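Local structure of putative citrate lyase, alfa subunit (Streptococcus mutans, 2HJ0) at residues D196-D201 and E348-M353; R246-K249 and E253-I256; A257-K262 and K464-T469. The protein is a putative alpha subunit of the citrate lyase (CitF) family, built round two mixed beta-sheets flanked by helices. All coordinates share one frame; numbering follows the deposited sequence.

The three contacts fall into two groups. Contact 1 (196-201 with 348-353) lies on the opposite side of the chain's centre from contacts 2 and 3, its centre about 35 Å from that of contact 2 and about 38 Å from that of contact 3. Even the nearest atoms stay about 21 Å and 23 Å away, so neither pair touches. Contacts 2 and 3, with centres about 15 Å apart, share helix 251-265, contact 2 using residues 253-256 and contact 3 residues 257-262. Along the chain, contact 2 is nested within the loop closed by contact 1, whereas contact 3 crosses that loop by reaching forward to 464-469.

Contact 1 of 3, residues D196-D201 and E348-M353; sequences DAKYAD and EIDANM
Lys198 and Asp350 meet across the junction between the last turn of helix 191-199 and the start of helix 351-355, where Asp350 is the N-cap residue. Their side chains cross at about a right angle, and the evidence for a charge contact is one long salt bridge, 3.9 Å from Lys198 NZ to Asp350 OD2. The lysine leaves its helix with CG pointing opposite the backbone N (chi1 -180°), and a single bend at chi3 (-57°) lets the ammonium end approach the carboxylate. On the way, Lys198 CG sits 4.0 Å over one face of the neighbouring Tyr199 ring, near its margin. The two helices come from different parts of the fold: helix 191-199 leads into strand 202-207 of one mixed sheet, and residues 348-353 begin at the last residue of strand 346-348, in the other sheet, and run into helix 351-355. Met194 of helix 191-199 also touches the Asp350 side chain, while Asn352 packs on Thr223 of the second subunit. The two carboxylate oxygens divide the work, since OD2 faces the lysine and OD1 does the capping: Met353 N donates to Asp350 OD1 at 2.6 Å, with an N-H...O angle of 160°, from above the carboxylate plane.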
ATOM      1  N   ASP A 196      -7.015  -2.450  -8.147  1.00 15.51           N
ATOM      2  CA  ASP A 196      -8.449  -2.262  -8.107  1.00 14.90           C
ATOM      3  C   ASP A 196      -8.890  -1.837  -6.729  1.00 14.01           C
ATOM      4  O   ASP A 196      -9.581  -0.847  -6.572  1.00 14.89           O
ATOM      5  CB  ASP A 196      -9.168  -3.557  -8.449  1.00 17.56           C
ATOM      6  CG  ASP A 196      -9.112  -3.879  -9.919  1.00 20.03           C
ATOM      7  OD1 ASP A 196      -8.004  -3.831 -10.490  1.00 21.01           O
ATOM      8  OD2 ASP A 196     -10.173  -4.179 -10.501  1.00 21.02           O
ATOM      9  N   ALA A 197      -8.492  -2.590  -5.718  1.00 13.81           N
ATOM     10  CA  ALA A 197      -8.910  -2.285  -4.360  1.00 13.88           C
ATOM     11  C   ALA A 197      -8.387  -0.962  -3.865  1.00 13.64           C
ATOM     12  O   ALA A 197      -8.862  -0.437  -2.863  1.00 15.01           O
ATOM     13  CB  ALA A 197      -8.467  -3.391  -3.425  1.00 15.06           C
ATOM     14  N   LYS A 198      -7.409  -0.422  -4.566  1.00 13.33           N
ATOM     15  CA  LYS A 198      -6.811   0.839  -4.170  1.00 14.42           C
ATOM     16  C   LYS A 198      -7.520   2.055  -4.773  1.00 14.36           C
ATOM     17  O   LYS A 198      -7.591   3.107  -4.150  1.00 14.37           O
ATOM     18  CB  LYS A 198      -5.340   0.806  -4.567  1.00 14.91           C
ATOM     19  CG  LYS A 198      -4.529   2.029  -4.237  1.00 19.05           C
ATOM     20  CD  LYS A 198      -3.039   1.747  -4.504  1.00 23.47           C
ATOM     21  CE  LYS A 198      -2.550   0.512  -3.699  1.00 25.46           C
ATOM     22  NZ  LYS A 198      -1.116   0.122  -3.921  1.00 25.41           N
ATOM     23  N   TYR A 199      -8.071   1.904  -5.971  1.00 13.82           N
ATOM     24  CA  TYR A 199      -8.743   3.018  -6.614  1.00 14.75           C
ATOM     25  C   TYR A 199     -10.260   2.916  -6.757  1.00 14.23           C
ATOM     26  O   TYR A 199     -10.922   3.908  -7.035  1.00 14.72           O
ATOM     27  CB  TYR A 199      -8.124   3.238  -7.985  1.00 14.91           C
ATOM     28  CG  TYR A 199      -6.718   3.730  -7.906  1.00 15.43           C
ATOM     29  CD1 TYR A 199      -6.439   5.067  -7.597  1.00 17.59           C
ATOM     30  CD2 TYR A 199      -5.653   2.862  -8.121  1.00 16.32           C
ATOM     31  CE1 TYR A 199      -5.116   5.524  -7.506  1.00 19.56           C
ATOM     32  CE2 TYR A 199      -4.336   3.296  -8.033  1.00 18.03           C
ATOM     33  CZ  TYR A 199      -4.068   4.625  -7.726  1.00 19.22           C
ATOM     34  OH  TYR A 199      -2.764   5.055  -7.639  1.00 19.22           O
ATOM     35  N   ALA A 200     -10.805   1.721  -6.582  1.00 13.00           N
ATOM     36  CA  ALA A 200     -12.241   1.517  -6.711  1.00 13.16           C
ATOM     37  C   ALA A 200     -12.992   2.185  -5.563  1.00 13.14           C
ATOM     38  O   ALA A 200     -12.459   2.331  -4.455  1.00 13.31           O
ATOM     39  CB  ALA A 200     -12.557   0.014  -6.741  1.00 10.82           C
ATOM     40  N   ASP A 201     -14.228   2.602  -5.830  1.00 13.25           N
ATOM     41  CA  ASP A 201     -15.031   3.235  -4.793  1.00 14.70           C
ATOM     42  C   ASP A 201     -15.442   2.216  -3.739  1.00 13.96           C
ATOM     43  O   ASP A 201     -15.238   2.422  -2.544  1.00 13.12           O
ATOM     44  CB  ASP A 201     -16.268   3.894  -5.396  1.00 15.28           C
ATOM     45  CG  ASP A 201     -15.961   5.248  -5.985  1.00 17.65           C
ATOM     46  OD1 ASP A 201     -14.883   5.807  -5.671  1.00 16.83           O
ATOM     47  OD2 ASP A 201     -16.799   5.768  -6.755  1.00 21.04           O
ATOM     48  N   GLU A 348       5.838  -9.487  -3.739  1.00 12.60           N
ATOM     49  CA  GLU A 348       4.622  -9.216  -4.490  1.00 10.87           C
ATOM     50  C   GLU A 348       4.498  -7.723  -4.822  1.00 10.14           C
ATOM     51  O   GLU A 348       4.753  -6.867  -3.979  1.00  8.74           O
ATOM     52  CB  GLU A 348       3.425  -9.682  -3.664  1.00 11.19           C
ATOM     53  CG  GLU A 348       2.058  -9.374  -4.243  1.00 12.07           C
ATOM     54  CD  GLU A 348       0.933  -9.762  -3.289  1.00 13.39           C
ATOM     55  OE1 GLU A 348      -0.002 -10.479  -3.724  1.00 15.78           O
ATOM     56  OE2 GLU A 348       0.984  -9.353  -2.103  1.00 12.32           O
ATOM     57  N   ILE A 349       4.111  -7.417  -6.056  1.00 10.02           N
ATOM     58  CA  ILE A 349       3.965  -6.024  -6.476  1.00 10.94           C
ATOM     59  C   ILE A 349       2.680  -5.821  -7.280  1.00 10.19           C
ATOM     60  O   ILE A 349       2.271  -6.695  -8.052  1.00  9.53           O
ATOM     61  CB  ILE A 349       5.152  -5.569  -7.357  1.00 10.69           C
ATOM     62  CG1 ILE A 349       5.169  -6.398  -8.647  1.00 12.42           C
ATOM     63  CG2 ILE A 349       6.460  -5.703  -6.582  1.00  9.23           C
ATOM     64  CD1 ILE A 349       6.133  -5.903  -9.716  1.00 15.86           C
ATOM     65  N   ASP A 350       2.052  -4.663  -7.094  1.00  8.88           N
ATOM     66  CA  ASP A 350       0.831  -4.318  -7.818  1.00  7.34           C
ATOM     67  C   ASP A 350       1.187  -3.964  -9.253  1.00  5.71           C
ATOM     68  O   ASP A 350       2.304  -3.540  -9.544  1.00  5.12           O
ATOM     69  CB  ASP A 350       0.140  -3.122  -7.155  1.00  9.81           C
ATOM     70  CG  ASP A 350       0.966  -1.839  -7.242  1.00 12.46           C
ATOM     71  OD1 ASP A 350       1.006  -1.207  -8.314  1.00 15.28           O
ATOM     72  OD2 ASP A 350       1.586  -1.456  -6.235  1.00 15.46           O
ATOM     73  N   ALA A 351       0.229  -4.130 -10.150  1.00  5.90           N
ATOM     74  CA  ALA A 351       0.442  -3.832 -11.567  1.00  6.16           C
ATOM     75  C   ALA A 351       0.929  -2.411 -11.838  1.00  6.32           C
ATOM     76  O   ALA A 351       1.606  -2.178 -12.841  1.00  8.76           O
ATOM     77  CB  ALA A 351      -0.841  -4.092 -12.358  1.00  3.20           C
ATOM     78  N   ASN A 352       0.583  -1.461 -10.975  1.00  5.54           N
ATOM     79  CA  ASN A 352       1.020  -0.097 -11.201  1.00  7.83           C
ATOM     80  C   ASN A 352       2.518   0.011 -11.003  1.00  9.68           C
ATOM     81  O   ASN A 352       3.231   0.539 -11.857  1.00  9.88           O
ATOM     82  CB  ASN A 352       0.317   0.887 -10.271  1.00 10.53           C
ATOM     83  CG  ASN A 352       0.602   2.343 -10.647  1.00 12.98           C
ATOM     84  OD1 ASN A 352       0.202   2.818 -11.721  1.00 13.85           O
ATOM     85  ND2 ASN A 352       1.310   3.052  -9.771  1.00 13.33           N
HETATM   86  N   MSE A 353       3.006  -0.484  -9.874  1.00 11.45           N
HETATM   87  CA  MSE A 353       4.436  -0.431  -9.620  1.00 12.95           C
HETATM   88  C   MSE A 353       5.151  -1.224 -10.707  1.00 13.11           C
HETATM   89  O   MSE A 353       6.326  -0.972 -11.025  1.00 12.52           O
HETATM   90  CB  MSE A 353       4.760  -1.044  -8.269  1.00 15.55           C
HETATM   91  CG  MSE A 353       6.217  -0.872  -7.890  1.00 21.03           C
HETATM   92 SE   MSE A 353       6.530  -1.590  -6.148  1.00 29.74          SE
HETATM   93  CE  MSE A 353       8.286  -2.303  -6.407  1.00 24.59           C
TER

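Contact 2 of 3, residues R246-K249 and E253-I256; sequences RYTK and ELLI
A hydrogen bond from Thr248 OG1 to Glu253 OE2, 2.7 Å long and reaching the acceptor nearly in line with its C-O bond, ties the loop of residues 246-249 to the first turn of helix 251-265. Thr248, Leu254 and Glu253, in that order, lose the most surface here. The conformations of both side chains set up the bond: the threonine hydroxyl stands opposite the backbone N (chi1 180°), and the glutamate chain runs extended beyond CG, so that OE2 is carried out to the loop. The same OG1 accepts from Asn250 N, as in an ST turn, which leaves the hydroxyl engaged both as donor and as acceptor. The apolar half lies on the other branch of the threonine. Thr248 CG2 rests 4.0 Å from Glu253 CB and 4.1 Å from Leu254 CD2. Leu254 CD1 also lies against the loop backbone, 4.1 Å from Lys249 O. The contact lies where the loop before the helix runs back along its first turn, at the protein surface. Beyond it stands helix 282-297, where Leu254 packs on Arg289 and Phe290, and where Tyr247 touches Leu285 and its hydroxyl is hydrogen-bonded to Thr288 OG1.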
ATOM      1  N   ARG A 246       7.418 -27.810 -17.097  1.00 51.11           N
ATOM      2  CA  ARG A 246       8.800 -27.977 -17.513  1.00 49.37           C
ATOM      3  C   ARG A 246       9.033 -27.343 -18.881  1.00 45.87           C
ATOM      4  O   ARG A 246       8.086 -26.979 -19.577  1.00 44.91           O
ATOM      5  CB  ARG A 246       9.165 -29.471 -17.547  1.00 52.68           C
ATOM      6  CG  ARG A 246      10.672 -29.770 -17.671  1.00 56.50           C
ATOM      7  CD  ARG A 246      11.469 -29.230 -16.471  1.00 59.41           C
ATOM      8  NE  ARG A 246      12.905 -29.538 -16.536  1.00 61.83           N
ATOM      9  CZ  ARG A 246      13.423 -30.764 -16.472  1.00 62.41           C
ATOM     10  NH1 ARG A 246      12.630 -31.822 -16.339  1.00 62.50           N
ATOM     11  NH2 ARG A 246      14.740 -30.930 -16.534  1.00 61.62           N
ATOM     12  N   TYR A 247      10.306 -27.210 -19.245  1.00 42.26           N
ATOM     13  CA  TYR A 247      10.704 -26.626 -20.515  1.00 38.69           C
ATOM     14  C   TYR A 247      10.203 -27.431 -21.705  1.00 36.98           C
ATOM     15  O   TYR A 247       9.660 -28.521 -21.553  1.00 36.84           O
ATOM     16  CB  TYR A 247      12.221 -26.534 -20.600  1.00 37.66           C
ATOM     17  CG  TYR A 247      12.860 -25.644 -19.568  1.00 36.87           C
ATOM     18  CD1 TYR A 247      12.571 -24.279 -19.515  1.00 36.45           C
ATOM     19  CD2 TYR A 247      13.781 -26.160 -18.663  1.00 36.05           C
ATOM     20  CE1 TYR A 247      13.191 -23.451 -18.583  1.00 36.12           C
ATOM     21  CE2 TYR A 247      14.403 -25.346 -17.733  1.00 36.83           C
ATOM     22  CZ  TYR A 247      14.107 -23.993 -17.696  1.00 37.08           C
ATOM     23  OH  TYR A 247      14.742 -23.198 -16.771  1.00 38.41           O
ATOM     24  N   THR A 248      10.408 -26.893 -22.898  1.00 35.13           N
ATOM     25  CA  THR A 248       9.974 -27.559 -24.113  1.00 33.26           C
ATOM     26  C   THR A 248      10.944 -28.652 -24.559  1.00 32.76           C
ATOM     27  O   THR A 248      12.062 -28.754 -24.057  1.00 32.61           O
ATOM     28  CB  THR A 248       9.803 -26.536 -25.247  1.00 32.91           C
ATOM     29  OG1 THR A 248       9.375 -27.201 -26.440  1.00 30.83           O
ATOM     30  CG2 THR A 248      11.112 -25.811 -25.509  1.00 33.00           C
ATOM     31  N   LYS A 249      10.502 -29.465 -25.509  1.00 32.97           N
ATOM     32  CA  LYS A 249      11.299 -30.561 -26.046  1.00 32.43           C
ATOM     33  C   LYS A 249      11.480 -30.343 -27.537  1.00 31.65           C
ATOM     34  O   LYS A 249      12.349 -30.944 -28.161  1.00 31.04           O
ATOM     35  CB  LYS A 249      10.573 -31.880 -25.808  1.00 34.35           C
ATOM     36  CG  LYS A 249      10.110 -32.064 -24.377  1.00 36.69           C
ATOM     37  CD  LYS A 249      11.257 -32.471 -23.468  1.00 36.69           C
ATOM     38  CE  LYS A 249      11.326 -33.973 -23.356  1.00 36.90           C
ATOM     39  NZ  LYS A 249      10.042 -34.505 -22.812  1.00 38.39           N
ATOM     40  N   GLU A 253      12.172 -24.997 -31.223  1.00 29.21           N
ATOM     41  CA  GLU A 253      12.032 -24.010 -30.168  1.00 28.90           C
ATOM     42  C   GLU A 253      13.311 -23.891 -29.344  1.00 27.87           C
ATOM     43  O   GLU A 253      13.770 -22.780 -29.062  1.00 28.19           O
ATOM     44  CB  GLU A 253      10.837 -24.356 -29.277  1.00 30.74           C
ATOM     45  CG  GLU A 253       9.503 -23.970 -29.904  1.00 35.05           C
ATOM     46  CD  GLU A 253       8.303 -24.480 -29.123  1.00 37.75           C
ATOM     47  OE1 GLU A 253       7.158 -24.085 -29.453  1.00 38.32           O
ATOM     48  OE2 GLU A 253       8.509 -25.285 -28.186  1.00 39.00           O
ATOM     49  N   LEU A 254      13.898 -25.030 -28.976  1.00 26.10           N
ATOM     50  CA  LEU A 254      15.137 -25.030 -28.191  1.00 24.05           C
ATOM     51  C   LEU A 254      16.276 -24.283 -28.891  1.00 23.34           C
ATOM     52  O   LEU A 254      17.129 -23.670 -28.241  1.00 23.97           O
ATOM     53  CB  LEU A 254      15.586 -26.463 -27.878  1.00 22.79           C
ATOM     54  CG  LEU A 254      14.878 -27.164 -26.730  1.00 20.73           C
ATOM     55  CD1 LEU A 254      15.365 -28.584 -26.622  1.00 21.80           C
ATOM     56  CD2 LEU A 254      15.142 -26.398 -25.451  1.00 21.64           C
ATOM     57  N   LEU A 255      16.296 -24.339 -30.215  1.00 21.28           N
ATOM     58  CA  LEU A 255      17.322 -23.647 -30.970  1.00 19.81           C
ATOM     59  C   LEU A 255      17.056 -22.156 -30.851  1.00 19.41           C
ATOM     60  O   LEU A 255      17.971 -21.361 -30.642  1.00 19.17           O
ATOM     61  CB  LEU A 255      17.262 -24.052 -32.438  1.00 20.52           C
ATOM     62  CG  LEU A 255      18.367 -23.532 -33.358  1.00 19.05           C
ATOM     63  CD1 LEU A 255      19.592 -24.390 -33.184  1.00 18.95           C
ATOM     64  CD2 LEU A 255      17.903 -23.589 -34.799  1.00 18.11           C
ATOM     65  N   ILE A 256      15.789 -21.783 -30.986  1.00 18.56           N
ATOM     66  CA  ILE A 256      15.409 -20.386 -30.891  1.00 18.28           C
ATOM     67  C   ILE A 256      15.770 -19.889 -29.501  1.00 18.59           C
ATOM     68  O   ILE A 256      16.355 -18.814 -29.351  1.00 18.84           O
ATOM     69  CB  ILE A 256      13.887 -20.187 -31.171  1.00 16.86           C
ATOM     70  CG1 ILE A 256      13.576 -20.595 -32.616  1.00 15.19           C
ATOM     71  CG2 ILE A 256      13.497 -18.729 -30.964  1.00 14.81           C
ATOM     72  CD1 ILE A 256      12.133 -20.535 -32.991  1.00 12.37           C
TER

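Contact 3 of 3, residues A257-K262 and K464-T469; sequences AEYAAK and KVPQLT
Over one face of the Tyr259 ring lies a methyl of Val465: CG1 is 4.2 Å from the ring centroid and 24° off the normal, a CH-pi contact displaced toward the rim. Lys262 and Pro466 touch less extensively. The other branch of the valine also takes part, as Val465 CG2 lies 3.8 Å from Tyr259 CD1. The valine can use both methyls because CG1 is anti to the backbone N (chi1 164°) while CG2 is anti to the carbonyl carbon. Tyr259 itself has CG beside the backbone N (chi1 -83°), which swings the ring off the helix toward Val465 and Pro466. One turn later, Lys262 has a similar first torsion and then runs extended, so that the aliphatic part of its chain flanks the valine: Lys262 CD comes to 3.9 Å from Val465 CG2. Farther along the ring, the Pro466 side chain crosses that of the tyrosine at about a right angle, its CD 3.8 Å from Tyr259 OH. The contact rests on van der Waals and CH-pi packing, with no hydrogen bond between the segments. Helix 251-265 thus packs on the loop of Val465 and Pro466 that leads toward 467-468. Ile447 of strand 447-449 touches both Tyr259 and Val465, which sets the helix against the mixed sheet in the helix-on-sheet layering characteristic of alpha/beta folds and consistent with the family's Rossmann-like clan.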
ATOM      1  N   ALA A 257      15.443 -20.675 -28.484  1.00 18.71           N
ATOM      2  CA  ALA A 257      15.766 -20.301 -27.114  1.00 18.34           C
ATOM      3  C   ALA A 257      17.261 -20.089 -26.979  1.00 18.05           C
ATOM      4  O   ALA A 257      17.696 -19.070 -26.449  1.00 17.20           O
ATOM      5  CB  ALA A 257      15.316 -21.387 -26.152  1.00 19.29           C
ATOM      6  N   GLU A 258      18.043 -21.050 -27.468  1.00 18.82           N
ATOM      7  CA  GLU A 258      19.494 -20.952 -27.367  1.00 20.13           C
ATOM      8  C   GLU A 258      20.055 -19.723 -28.063  1.00 19.46           C
ATOM      9  O   GLU A 258      20.931 -19.053 -27.516  1.00 19.51           O
ATOM     10  CB  GLU A 258      20.173 -22.217 -27.901  1.00 21.23           C
ATOM     11  CG  GLU A 258      21.690 -22.121 -27.863  1.00 25.18           C
ATOM     12  CD  GLU A 258      22.400 -23.467 -27.752  1.00 29.07           C
ATOM     13  OE1 GLU A 258      22.067 -24.392 -28.542  1.00 30.37           O
ATOM     14  OE2 GLU A 258      23.308 -23.588 -26.880  1.00 28.92           O
ATOM     15  N   TYR A 259      19.559 -19.425 -29.262  1.00 18.71           N
ATOM     16  CA  TYR A 259      20.026 -18.244 -29.976  1.00 17.60           C
ATOM     17  C   TYR A 259      19.678 -17.013 -29.134  1.00 17.06           C
ATOM     18  O   TYR A 259      20.482 -16.085 -29.009  1.00 17.88           O
ATOM     19  CB  TYR A 259      19.372 -18.130 -31.363  1.00 17.60           C
ATOM     20  CG  TYR A 259      20.013 -18.955 -32.475  1.00 18.56           C
ATOM     21  CD1 TYR A 259      21.378 -19.259 -32.464  1.00 19.23           C
ATOM     22  CD2 TYR A 259      19.260 -19.382 -33.576  1.00 19.06           C
ATOM     23  CE1 TYR A 259      21.971 -19.964 -33.519  1.00 18.26           C
ATOM     24  CE2 TYR A 259      19.842 -20.082 -34.632  1.00 17.36           C
ATOM     25  CZ  TYR A 259      21.189 -20.370 -34.599  1.00 18.77           C
ATOM     26  OH  TYR A 259      21.745 -21.083 -35.647  1.00 19.69           O
ATOM     27  N   ALA A 260      18.484 -17.014 -28.545  1.00 14.35           N
ATOM     28  CA  ALA A 260      18.050 -15.900 -27.711  1.00 12.14           C
ATOM     29  C   ALA A 260      19.002 -15.677 -26.535  1.00 10.26           C
ATOM     30  O   ALA A 260      19.402 -14.545 -26.252  1.00  8.97           O
ATOM     31  CB  ALA A 260      16.638 -16.150 -27.204  1.00 12.44           C
ATOM     32  N   ALA A 261      19.365 -16.756 -25.851  1.00  8.44           N
ATOM     33  CA  ALA A 261      20.276 -16.651 -24.716  1.00  6.86           C
ATOM     34  C   ALA A 261      21.651 -16.119 -25.126  1.00  6.92           C
ATOM     35  O   ALA A 261      22.269 -15.360 -24.376  1.00  4.25           O
ATOM     36  CB  ALA A 261      20.421 -17.996 -24.035  1.00  6.15           C
ATOM     37  N   LYS A 262      22.125 -16.509 -26.314  1.00  7.55           N
ATOM     38  CA  LYS A 262      23.429 -16.046 -26.792  1.00  8.42           C
ATOM     39  C   LYS A 262      23.384 -14.550 -27.040  1.00  7.68           C
ATOM     40  O   LYS A 262      24.378 -13.852 -26.847  1.00  7.07           O
ATOM     41  CB  LYS A 262      23.846 -16.766 -28.078  1.00  9.90           C
ATOM     42  CG  LYS A 262      24.349 -18.190 -27.880  1.00 14.30           C
ATOM     43  CD  LYS A 262      24.545 -18.918 -29.231  1.00 16.36           C
ATOM     44  CE  LYS A 262      24.895 -20.410 -29.070  1.00 16.07           C
ATOM     45  NZ  LYS A 262      24.897 -21.116 -30.389  1.00 16.01           N
ATOM     46  N   LYS A 464      28.661 -14.945 -33.035  1.00 17.52           N
ATOM     47  CA  LYS A 464      28.562 -16.129 -33.885  1.00 18.64           C
ATOM     48  C   LYS A 464      27.150 -16.691 -33.957  1.00 18.86           C
ATOM     49  O   LYS A 464      26.833 -17.712 -33.346  1.00 18.59           O
ATOM     50  CB  LYS A 464      29.528 -17.206 -33.404  1.00 18.66           C
ATOM     51  CG  LYS A 464      30.963 -16.780 -33.556  1.00 19.86           C
ATOM     52  CD  LYS A 464      31.260 -16.552 -35.011  1.00 20.64           C
ATOM     53  CE  LYS A 464      32.441 -15.642 -35.206  1.00 22.33           C
ATOM     54  NZ  LYS A 464      32.413 -15.146 -36.611  1.00 24.36           N
ATOM     55  N   VAL A 465      26.305 -16.006 -34.713  1.00 19.13           N
ATOM     56  CA  VAL A 465      24.925 -16.417 -34.910  1.00 19.33           C
ATOM     57  C   VAL A 465      24.484 -15.767 -36.204  1.00 19.36           C
ATOM     58  O   VAL A 465      24.739 -14.588 -36.427  1.00 20.38           O
ATOM     59  CB  VAL A 465      23.999 -15.938 -33.766  1.00 19.86           C
ATOM     60  CG1 VAL A 465      22.546 -16.039 -34.208  1.00 19.83           C
ATOM     61  CG2 VAL A 465      24.215 -16.791 -32.515  1.00 17.73           C
ATOM     62  N   PRO A 466      23.808 -16.526 -37.073  1.00 18.56           N
ATOM     63  CA  PRO A 466      23.365 -15.946 -38.345  1.00 16.94           C
ATOM     64  C   PRO A 466      22.524 -14.706 -38.156  1.00 16.53           C
ATOM     65  O   PRO A 466      21.555 -14.714 -37.412  1.00 17.08           O
ATOM     66  CB  PRO A 466      22.616 -17.099 -39.018  1.00 15.96           C
ATOM     67  CG  PRO A 466      22.162 -17.943 -37.873  1.00 17.89           C
ATOM     68  CD  PRO A 466      23.313 -17.901 -36.900  1.00 17.23           C
ATOM     69  N   GLN A 467      22.924 -13.627 -38.813  1.00 17.09           N
ATOM     70  CA  GLN A 467      22.194 -12.370 -38.719  1.00 17.69           C
ATOM     71  C   GLN A 467      21.595 -11.962 -40.073  1.00 19.14           C
ATOM     72  O   GLN A 467      22.243 -12.084 -41.107  1.00 20.38           O
ATOM     73  CB  GLN A 467      23.128 -11.273 -38.222  1.00 16.26           C
ATOM     74  CG  GLN A 467      23.699 -11.554 -36.853  1.00 15.09           C
ATOM     75  CD  GLN A 467      24.625 -10.465 -36.376  1.00 13.68           C
ATOM     76  OE1 GLN A 467      24.305  -9.284 -36.473  1.00 15.47           O
ATOM     77  NE2 GLN A 467      25.774 -10.854 -35.846  1.00 11.09           N
ATOM     78  N   LEU A 468      20.359 -11.473 -40.060  1.00 19.29           N
ATOM     79  CA  LEU A 468      19.706 -11.050 -41.283  1.00 18.46           C
ATOM     80  C   LEU A 468      18.898  -9.784 -41.030  1.00 19.58           C
ATOM     81  O   LEU A 468      18.921  -9.217 -39.932  1.00 19.36           O
ATOM     82  CB  LEU A 468      18.776 -12.148 -41.809  1.00 18.76           C
ATOM     83  CG  LEU A 468      19.256 -13.595 -41.789  1.00 20.01           C
ATOM     84  CD1 LEU A 468      19.141 -14.120 -40.361  1.00 21.81           C
ATOM     85  CD2 LEU A 468      18.409 -14.457 -42.705  1.00 18.96           C
ATOM     86  N   THR A 469      18.184  -9.347 -42.063  1.00 20.16           N
ATOM     87  CA  THR A 469      17.335  -8.166 -41.978  1.00 20.47           C
ATOM     88  C   THR A 469      15.921  -8.672 -41.767  1.00 20.29           C
ATOM     89  O   THR A 469      15.613  -9.805 -42.121  1.00 21.22           O
ATOM     90  CB  THR A 469      17.361  -7.363 -43.290  1.00 21.26           C
ATOM     91  OG1 THR A 469      16.792  -8.153 -44.341  1.00 21.62           O
ATOM     92  CG2 THR A 469      18.787  -6.984 -43.662  1.00 20.34           C
TER